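Serine/threonine-protein kinase PknE (Mycobacterium tuberculosis, PDB 2H34) catalyses ATP-dependent phosphorylation of protein serine and threonine residues through its kinase domain, probably supporting bacterial survival in the infected host. Local coordinates at residues A[91-96]-A[144-149]; A[98-103]-A[112-117]. All coordinates share one frame; numbering follows the deposited sequence.

Contact 1 (A[91-96]-A[144-149]); sequences LQEPHV and GSALDA
E93 OE2 lies between two donors: S145 OG reaches it from the helix at 2.9 Å in a weak hydrogen bond, and H95 ND1 approaches at 3.0 Å from within the loop. The imidazole nitrogen uses the syn lone pair of OE2, the one beside OE1. OE1 accepts from the backbone N of H95 at 2.6 Å, which arrives from above the carboxylate plane, and, weakly, from H95 ND1. Glutamate suits the place because its bend at chi2 (-71°) folds the carboxylate back over its own loop, whose E93-V96 segment is a type I turn, while OE2 stays within reach of S145 OG. With OG anti to the backbone N (chi1 179°), S145 directs its hydroxyl at the carboxylate. Alanines let the loop come close: E93 CB rests on A149 CB at 3.6 Å, and V96 CG1 on A146 CB at 3.5 Å. L91 adds its CD2 branch, set against A149 O. A negative carboxylate here would tend to favour a protonated H95. Residues 91-96 link helix 75-88 to strand 99-105 and lean on large-lobe helix 133-152, while H95 also stacks on F172 and bonds through its backbone to L175 of strand 173-175.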
ATOM      1  N   LEU A  91      -8.642   8.991  10.214  1.00 69.30           N
ATOM      2  CA  LEU A  91      -8.945   8.875   8.803  1.00 68.75           C
ATOM      3  C   LEU A  91     -10.392   8.484   8.616  1.00 68.42           C
ATOM      4  O   LEU A  91     -10.965   7.808   9.464  1.00 68.65           O
ATOM      5  CB  LEU A  91      -8.020   7.868   8.140  1.00 68.57           C
ATOM      6  CG  LEU A  91      -6.593   8.401   8.101  1.00 68.94           C
ATOM      7  CD1 LEU A  91      -5.603   7.275   7.903  1.00 69.78           C
ATOM      8  CD2 LEU A  91      -6.439   9.461   7.020  1.00 69.29           C
ATOM      9  N   GLN A  92     -10.988   8.928   7.515  1.00 67.61           N
ATOM     10  CA  GLN A  92     -12.379   8.618   7.250  1.00 67.03           C
ATOM     11  C   GLN A  92     -12.551   7.913   5.927  1.00 66.01           C
ATOM     12  O   GLN A  92     -13.654   7.498   5.579  1.00 65.32           O
ATOM     13  CB  GLN A  92     -13.207   9.890   7.237  1.00 67.43           C
ATOM     14  CG  GLN A  92     -13.323  10.573   8.560  1.00 69.40           C
ATOM     15  CD  GLN A  92     -13.952  11.926   8.401  1.00 73.86           C
ATOM     16  OE1 GLN A  92     -14.933  12.081   7.665  1.00 75.65           O
ATOM     17  NE2 GLN A  92     -13.382  12.932   9.067  1.00 76.05           N
ATOM     18  N   GLU A  93     -11.465   7.805   5.178  1.00 64.97           N
ATOM     19  CA  GLU A  93     -11.528   7.225   3.862  1.00 64.32           C
ATOM     20  C   GLU A  93     -11.896   5.745   3.997  1.00 63.54           C
ATOM     21  O   GLU A  93     -11.385   5.057   4.892  1.00 63.75           O
ATOM     22  CB  GLU A  93     -10.188   7.413   3.177  1.00 64.63           C
ATOM     23  CG  GLU A  93     -10.277   7.619   1.692  1.00 66.48           C
ATOM     24  CD  GLU A  93     -10.677   6.353   0.984  1.00 70.27           C
ATOM     25  OE1 GLU A  93     -10.109   5.289   1.327  1.00 70.91           O
ATOM     26  OE2 GLU A  93     -11.583   6.416   0.117  1.00 71.48           O
ATOM     27  N   PRO A  94     -12.820   5.256   3.147  1.00 62.30           N
ATOM     28  CA  PRO A  94     -13.317   3.891   3.237  1.00 61.49           C
ATOM     29  C   PRO A  94     -12.422   2.769   2.714  1.00 60.77           C
ATOM     30  O   PRO A  94     -12.791   1.611   2.871  1.00 60.46           O
ATOM     31  CB  PRO A  94     -14.611   3.947   2.416  1.00 61.50           C
ATOM     32  CG  PRO A  94     -14.357   4.946   1.412  1.00 61.64           C
ATOM     33  CD  PRO A  94     -13.522   5.999   2.092  1.00 62.36           C
ATOM     34  N   HIS A  95     -11.289   3.090   2.090  1.00 60.19           N
ATOM     35  CA  HIS A  95     -10.327   2.060   1.662  1.00 59.92           C
ATOM     36  C   HIS A  95      -9.148   1.993   2.620  1.00 59.99           C
ATOM     37  O   HIS A  95      -8.084   1.444   2.313  1.00 59.62           O
ATOM     38  CB  HIS A  95      -9.843   2.304   0.239  1.00 59.76           C
ATOM     39  CG  HIS A  95     -10.958   2.436  -0.735  1.00 60.19           C
ATOM     40  ND1 HIS A  95     -11.505   3.654  -1.072  1.00 60.59           N
ATOM     41  CD2 HIS A  95     -11.683   1.500  -1.385  1.00 59.73           C
ATOM     42  CE1 HIS A  95     -12.508   3.463  -1.907  1.00 60.93           C
ATOM     43  NE2 HIS A  95     -12.636   2.165  -2.114  1.00 61.38           N
ATOM     44  N   VAL A  96      -9.354   2.578   3.784  1.00 59.96           N
ATOM     45  CA  VAL A  96      -8.442   2.418   4.870  1.00 60.63           C
ATOM     46  C   VAL A  96      -9.213   1.672   5.938  1.00 60.90           C
ATOM     47  O   VAL A  96     -10.326   2.066   6.303  1.00 61.20           O
ATOM     48  CB  VAL A  96      -7.880   3.771   5.353  1.00 60.37           C
ATOM     49  CG1 VAL A  96      -7.090   4.441   4.244  1.00 60.54           C
ATOM     50  CG2 VAL A  96      -9.001   4.680   5.794  1.00 62.47           C
ATOM     51  N   GLY A 144      -5.111   4.644  -4.360  1.00 67.24           N
ATOM     52  CA  GLY A 144      -4.644   6.028  -4.506  1.00 67.26           C
ATOM     53  C   GLY A 144      -5.474   6.948  -3.631  1.00 67.12           C
ATOM     54  O   GLY A 144      -4.969   7.905  -3.021  1.00 66.66           O
ATOM     55  N   SER A 145      -6.753   6.605  -3.549  1.00 66.79           N
ATOM     56  CA  SER A 145      -7.696   7.301  -2.702  1.00 67.00           C
ATOM     57  C   SER A 145      -7.272   7.197  -1.238  1.00 67.26           C
ATOM     58  O   SER A 145      -7.177   8.210  -0.549  1.00 67.91           O
ATOM     59  CB  SER A 145      -9.110   6.749  -2.933  1.00 66.67           C
ATOM     60  OG  SER A 145     -10.052   7.391  -2.120  1.00 65.96           O
ATOM     61  N   ALA A 146      -6.969   5.984  -0.780  1.00 67.29           N
ATOM     62  CA  ALA A 146      -6.474   5.780   0.578  1.00 67.04           C
ATOM     63  C   ALA A 146      -5.185   6.572   0.816  1.00 67.33           C
ATOM     64  O   ALA A 146      -5.027   7.241   1.835  1.00 67.59           O
ATOM     65  CB  ALA A 146      -6.254   4.318   0.834  1.00 66.87           C
ATOM     66  N   LEU A 147      -4.269   6.499  -0.142  1.00 67.51           N
ATOM     67  CA  LEU A 147      -3.016   7.202  -0.037  1.00 67.48           C
ATOM     68  C   LEU A 147      -3.226   8.705   0.081  1.00 67.96           C
ATOM     69  O   LEU A 147      -2.643   9.329   0.974  1.00 68.87           O
ATOM     70  CB  LEU A 147      -2.133   6.888  -1.235  1.00 67.76           C
ATOM     71  CG  LEU A 147      -1.577   5.474  -1.381  1.00 66.94           C
ATOM     72  CD1 LEU A 147      -0.821   5.348  -2.696  1.00 64.40           C
ATOM     73  CD2 LEU A 147      -0.679   5.137  -0.208  1.00 66.40           C
ATOM     74  N   ASP A 148      -4.046   9.287  -0.800  1.00 67.60           N
ATOM     75  CA  ASP A 148      -4.342  10.726  -0.738  1.00 67.49           C
ATOM     76  C   ASP A 148      -4.821  11.130   0.661  1.00 67.39           C
ATOM     77  O   ASP A 148      -4.373  12.125   1.231  1.00 66.96           O
ATOM     78  CB  ASP A 148      -5.443  11.098  -1.728  1.00 67.62           C
ATOM     79  CG  ASP A 148      -4.970  11.167  -3.172  1.00 68.44           C
ATOM     80  OD1 ASP A 148      -3.752  11.286  -3.456  1.00 67.49           O
ATOM     81  OD2 ASP A 148      -5.872  11.126  -4.040  1.00 71.50           O
ATOM     82  N   ALA A 149      -5.755  10.349   1.198  1.00 67.61           N
ATOM     83  CA  ALA A 149      -6.328  10.621   2.511  1.00 67.94           C
ATOM     84  C   ALA A 149      -5.231  10.604   3.569  1.00 68.39           C
ATOM     85  O   ALA A 149      -5.203  11.461   4.460  1.00 68.44           O
ATOM     86  CB  ALA A 149      -7.399   9.609   2.840  1.00 67.14           C
TER

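Contact 2 (A[98-103]-A[112-117]); sequences PIHDFG and DMRLIN
A classic beta bulge interrupts the hairpin of strands 99-105 and 108-114 in the small lobe of the kinase, where H100 and D101 together face D112. The strands run antiparallel at 174°, and the bulge is marked by D112 O accepting two backbone donors, H100 N at 2.6 Å and D101 N at 3.2 Å. D112 N returns a bond to D101 O, and before the bulge R114 N gives one to P98 O.

The extra residue turns H100 toward the partner strand, where its ring meets D112: ND1 donates to OD1 at 2.6 Å. The carboxylate stands at the ring's edge, the two planes 88° apart, and the acceptor lies close to the imidazole plane. Chi1 of D112 (163°) swings CG away from its own backbone N to reach the ring, while OD2 is held by Y36 OH; aspartate thus serves two partners from a short stem. The imidazole has a second use, since one face lies over R114 N, 3.3 Å from CE1. P98 crosses R114 at a slant, its CG over one face of the guanidinium; proline suits the spot because its compact apolar ring atoms meet the arginine's CB and CD.

On the face with I99, that residue's CD1 touches CE of selenomethionine M113 at 3.8 Å, their side chains pointing the same way. M113 sits near K65 and V50, both predicted to bind ATP, and its position just before the interlobe linker is consistent with the kinase gatekeeper. Strand 99-105 forms the outer edge of the five-stranded sheet; strand 108-114 lies between it and strand 60-66, where A63 bonds to the backbone of M113 and V62 touches both H100 and D112.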
ATOM      1  N   PRO A  98     -10.710   0.636   9.186  1.00 61.53           N
ATOM      2  CA  PRO A  98     -11.177   1.332  10.389  1.00 61.88           C
ATOM      3  C   PRO A  98     -10.372   0.900  11.596  1.00 62.67           C
ATOM      4  O   PRO A  98     -10.102  -0.298  11.744  1.00 62.90           O
ATOM      5  CB  PRO A  98     -12.605   0.826  10.545  1.00 61.38           C
ATOM      6  CG  PRO A  98     -13.003   0.414   9.183  1.00 61.67           C
ATOM      7  CD  PRO A  98     -11.786  -0.156   8.566  1.00 61.40           C
ATOM      8  N   ILE A  99      -9.978   1.858  12.437  1.00 63.06           N
ATOM      9  CA  ILE A  99      -9.345   1.536  13.715  1.00 63.61           C
ATOM     10  C   ILE A  99     -10.412   1.567  14.796  1.00 64.27           C
ATOM     11  O   ILE A  99     -11.073   2.594  14.983  1.00 64.64           O
ATOM     12  CB  ILE A  99      -8.222   2.536  14.082  1.00 63.50           C
ATOM     13  CG1 ILE A  99      -7.081   2.508  13.054  1.00 63.70           C
ATOM     14  CG2 ILE A  99      -7.691   2.286  15.495  1.00 63.39           C
ATOM     15  CD1 ILE A  99      -6.797   1.163  12.431  1.00 63.27           C
ATOM     16  N   HIS A 100     -10.590   0.452  15.503  1.00 64.79           N
ATOM     17  CA  HIS A 100     -11.558   0.415  16.603  1.00 65.26           C
ATOM     18  C   HIS A 100     -11.064   1.128  17.830  1.00 65.16           C
ATOM     19  O   HIS A 100     -11.772   1.943  18.393  1.00 65.06           O
ATOM     20  CB  HIS A 100     -11.948  -1.008  16.978  1.00 65.23           C
ATOM     21  CG  HIS A 100     -12.625  -1.754  15.877  1.00 66.33           C
ATOM     22  ND1 HIS A 100     -12.388  -3.090  15.630  1.00 66.05           N
ATOM     23  CD2 HIS A 100     -13.524  -1.349  14.946  1.00 67.17           C
ATOM     24  CE1 HIS A 100     -13.118  -3.477  14.599  1.00 67.17           C
ATOM     25  NE2 HIS A 100     -13.810  -2.439  14.159  1.00 67.18           N
ATOM     26  N   ASP A 101      -9.845   0.818  18.242  1.00 65.90           N
ATOM     27  CA  ASP A 101      -9.352   1.270  19.527  1.00 66.82           C
ATOM     28  C   ASP A 101      -7.850   1.103  19.568  1.00 67.18           C
ATOM     29  O   ASP A 101      -7.280   0.441  18.703  1.00 67.18           O
ATOM     30  CB  ASP A 101     -10.007   0.441  20.637  1.00 67.10           C
ATOM     31  CG  ASP A 101      -9.774   1.010  22.019  1.00 67.50           C
ATOM     32  OD1 ASP A 101      -9.467   2.211  22.149  1.00 67.44           O
ATOM     33  OD2 ASP A 101      -9.903   0.235  22.986  1.00 69.55           O
ATOM     34  N   PHE A 102      -7.222   1.715  20.570  1.00 67.69           N
ATOM     35  CA  PHE A 102      -5.789   1.580  20.823  1.00 68.13           C
ATOM     36  C   PHE A 102      -5.427   2.116  22.212  1.00 68.77           C
ATOM     37  O   PHE A 102      -6.175   2.901  22.799  1.00 68.82           O
ATOM     38  CB  PHE A 102      -4.973   2.290  19.736  1.00 67.88           C
ATOM     39  CG  PHE A 102      -5.402   3.710  19.476  1.00 68.19           C
ATOM     40  CD1 PHE A 102      -6.408   3.995  18.556  1.00 68.77           C
ATOM     41  CD2 PHE A 102      -4.785   4.769  20.131  1.00 68.32           C
ATOM     42  CE1 PHE A 102      -6.797   5.315  18.306  1.00 67.97           C
ATOM     43  CE2 PHE A 102      -5.170   6.088  19.885  1.00 67.85           C
ATOM     44  CZ  PHE A 102      -6.174   6.358  18.974  1.00 67.92           C
ATOM     45  N   GLY A 103      -4.278   1.685  22.730  1.00 69.48           N
ATOM     46  CA  GLY A 103      -3.783   2.130  24.036  1.00 70.31           C
ATOM     47  C   GLY A 103      -2.811   1.123  24.621  1.00 70.83           C
ATOM     48  O   GLY A 103      -2.027   0.519  23.882  1.00 70.99           O
ATOM     49  N   ASP A 112      -6.517  -2.079  17.724  1.00 73.71           N
ATOM     50  CA  ASP A 112      -7.626  -2.948  17.377  1.00 74.17           C
ATOM     51  C   ASP A 112      -8.302  -2.402  16.138  1.00 74.64           C
ATOM     52  O   ASP A 112      -8.738  -1.256  16.114  1.00 74.75           O
ATOM     53  CB  ASP A 112      -8.612  -3.008  18.544  1.00 74.17           C
ATOM     54  CG  ASP A 112      -9.979  -3.536  18.146  1.00 74.41           C
ATOM     55  OD1 ASP A 112     -10.236  -3.751  16.944  1.00 74.48           O
ATOM     56  OD2 ASP A 112     -10.813  -3.729  19.051  1.00 74.82           O
HETATM   57  N   MSE A 113      -8.411  -3.235  15.112  1.00 75.25           N
HETATM   58  CA  MSE A 113      -8.988  -2.799  13.844  1.00 76.06           C
HETATM   59  C   MSE A 113      -9.944  -3.818  13.252  1.00 75.53           C
HETATM   60  O   MSE A 113      -9.922  -4.995  13.620  1.00 75.63           O
HETATM   61  CB  MSE A 113      -7.882  -2.485  12.844  1.00 76.66           C
HETATM   62  CG  MSE A 113      -6.682  -3.373  13.006  1.00 80.75           C
HETATM   63 SE   MSE A 113      -5.239  -2.996  11.782  1.00 91.30          SE
HETATM   64  CE  MSE A 113      -4.220  -1.616  12.791  1.00 88.13           C
ATOM     65  N   ARG A 114     -10.782  -3.334  12.336  1.00 75.14           N
ATOM     66  CA  ARG A 114     -11.706  -4.139  11.536  1.00 74.52           C
ATOM     67  C   ARG A 114     -10.970  -5.250  10.775  1.00 74.20           C
ATOM     68  O   ARG A 114      -9.904  -5.024  10.188  1.00 74.05           O
ATOM     69  CB  ARG A 114     -12.451  -3.201  10.573  1.00 74.63           C
ATOM     70  CG  ARG A 114     -13.573  -3.800   9.728  1.00 74.56           C
ATOM     71  CD  ARG A 114     -14.832  -2.952   9.887  1.00 74.56           C
ATOM     72  NE  ARG A 114     -15.549  -2.702   8.638  1.00 74.52           N
ATOM     73  CZ  ARG A 114     -16.692  -2.022   8.560  1.00 75.79           C
ATOM     74  NH1 ARG A 114     -17.248  -1.534   9.657  1.00 77.20           N
ATOM     75  NH2 ARG A 114     -17.287  -1.821   7.389  1.00 76.24           N
ATOM     76  N   LEU A 115     -11.530  -6.454  10.812  1.00 73.63           N
ATOM     77  CA  LEU A 115     -10.926  -7.591  10.129  1.00 73.15           C
ATOM     78  C   LEU A 115     -11.413  -7.696   8.697  1.00 72.71           C
ATOM     79  O   LEU A 115     -12.616  -7.721   8.447  1.00 72.61           O
ATOM     80  CB  LEU A 115     -11.251  -8.896  10.853  1.00 73.29           C
ATOM     81  CG  LEU A 115     -10.933 -10.138  10.012  1.00 73.63           C
ATOM     82  CD1 LEU A 115      -9.562 -10.709  10.368  1.00 72.81           C
ATOM     83  CD2 LEU A 115     -12.038 -11.183  10.139  1.00 74.08           C
ATOM     84  N   ILE A 116     -10.478  -7.804   7.762  1.00 72.15           N
ATOM     85  CA  ILE A 116     -10.856  -7.896   6.371  1.00 71.62           C
ATOM     86  C   ILE A 116     -10.419  -9.195   5.738  1.00 71.29           C
ATOM     87  O   ILE A 116      -9.349  -9.702   6.036  1.00 71.08           O
ATOM     88  CB  ILE A 116     -10.318  -6.710   5.576  1.00 71.73           C
ATOM     89  CG1 ILE A 116     -10.975  -5.414   6.064  1.00 72.17           C
ATOM     90  CG2 ILE A 116     -10.566  -6.905   4.089  1.00 71.33           C
ATOM     91  CD1 ILE A 116     -12.507  -5.464   6.103  1.00 72.61           C
ATOM     92  N   ASN A 117     -11.282  -9.717   4.868  1.00 71.09           N
ATOM     93  CA  ASN A 117     -11.015 -10.891   4.058  1.00 71.10           C
ATOM     94  C   ASN A 117     -10.510 -10.499   2.685  1.00 70.90           C
ATOM     95  O   ASN A 117     -10.725  -9.382   2.229  1.00 71.41           O
ATOM     96  CB  ASN A 117     -12.304 -11.669   3.873  1.00 71.44           C
ATOM     97  CG  ASN A 117     -12.585 -12.626   5.014  1.00 73.31           C
ATOM     98  OD1 ASN A 117     -12.556 -12.259   6.196  1.00 73.23           O
ATOM     99  ND2 ASN A 117     -12.877 -13.877   4.656  1.00 76.04           N
TER

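How the contacts relate
Following the chain from the N terminus, helix 75-88 of the small lobe gives way to the loop 91-96, the first half of contact 1. V97 alone separates it from 98-103, which carries the first strand of contact 2. The chain turns back within a few residues, and 112-117 closes this short hairpin loop before leading on toward helices 121-128 and 133-152. Only then does 144-149 close the longer loop of contact 1, so contact 2 is nested inside it. Their centres are 15 Å apart. Contact 2 holds together the edge of the small-lobe sheet, whereas contact 1 fixes the loop entering that edge to a large-lobe helix, making a connection between the lobes.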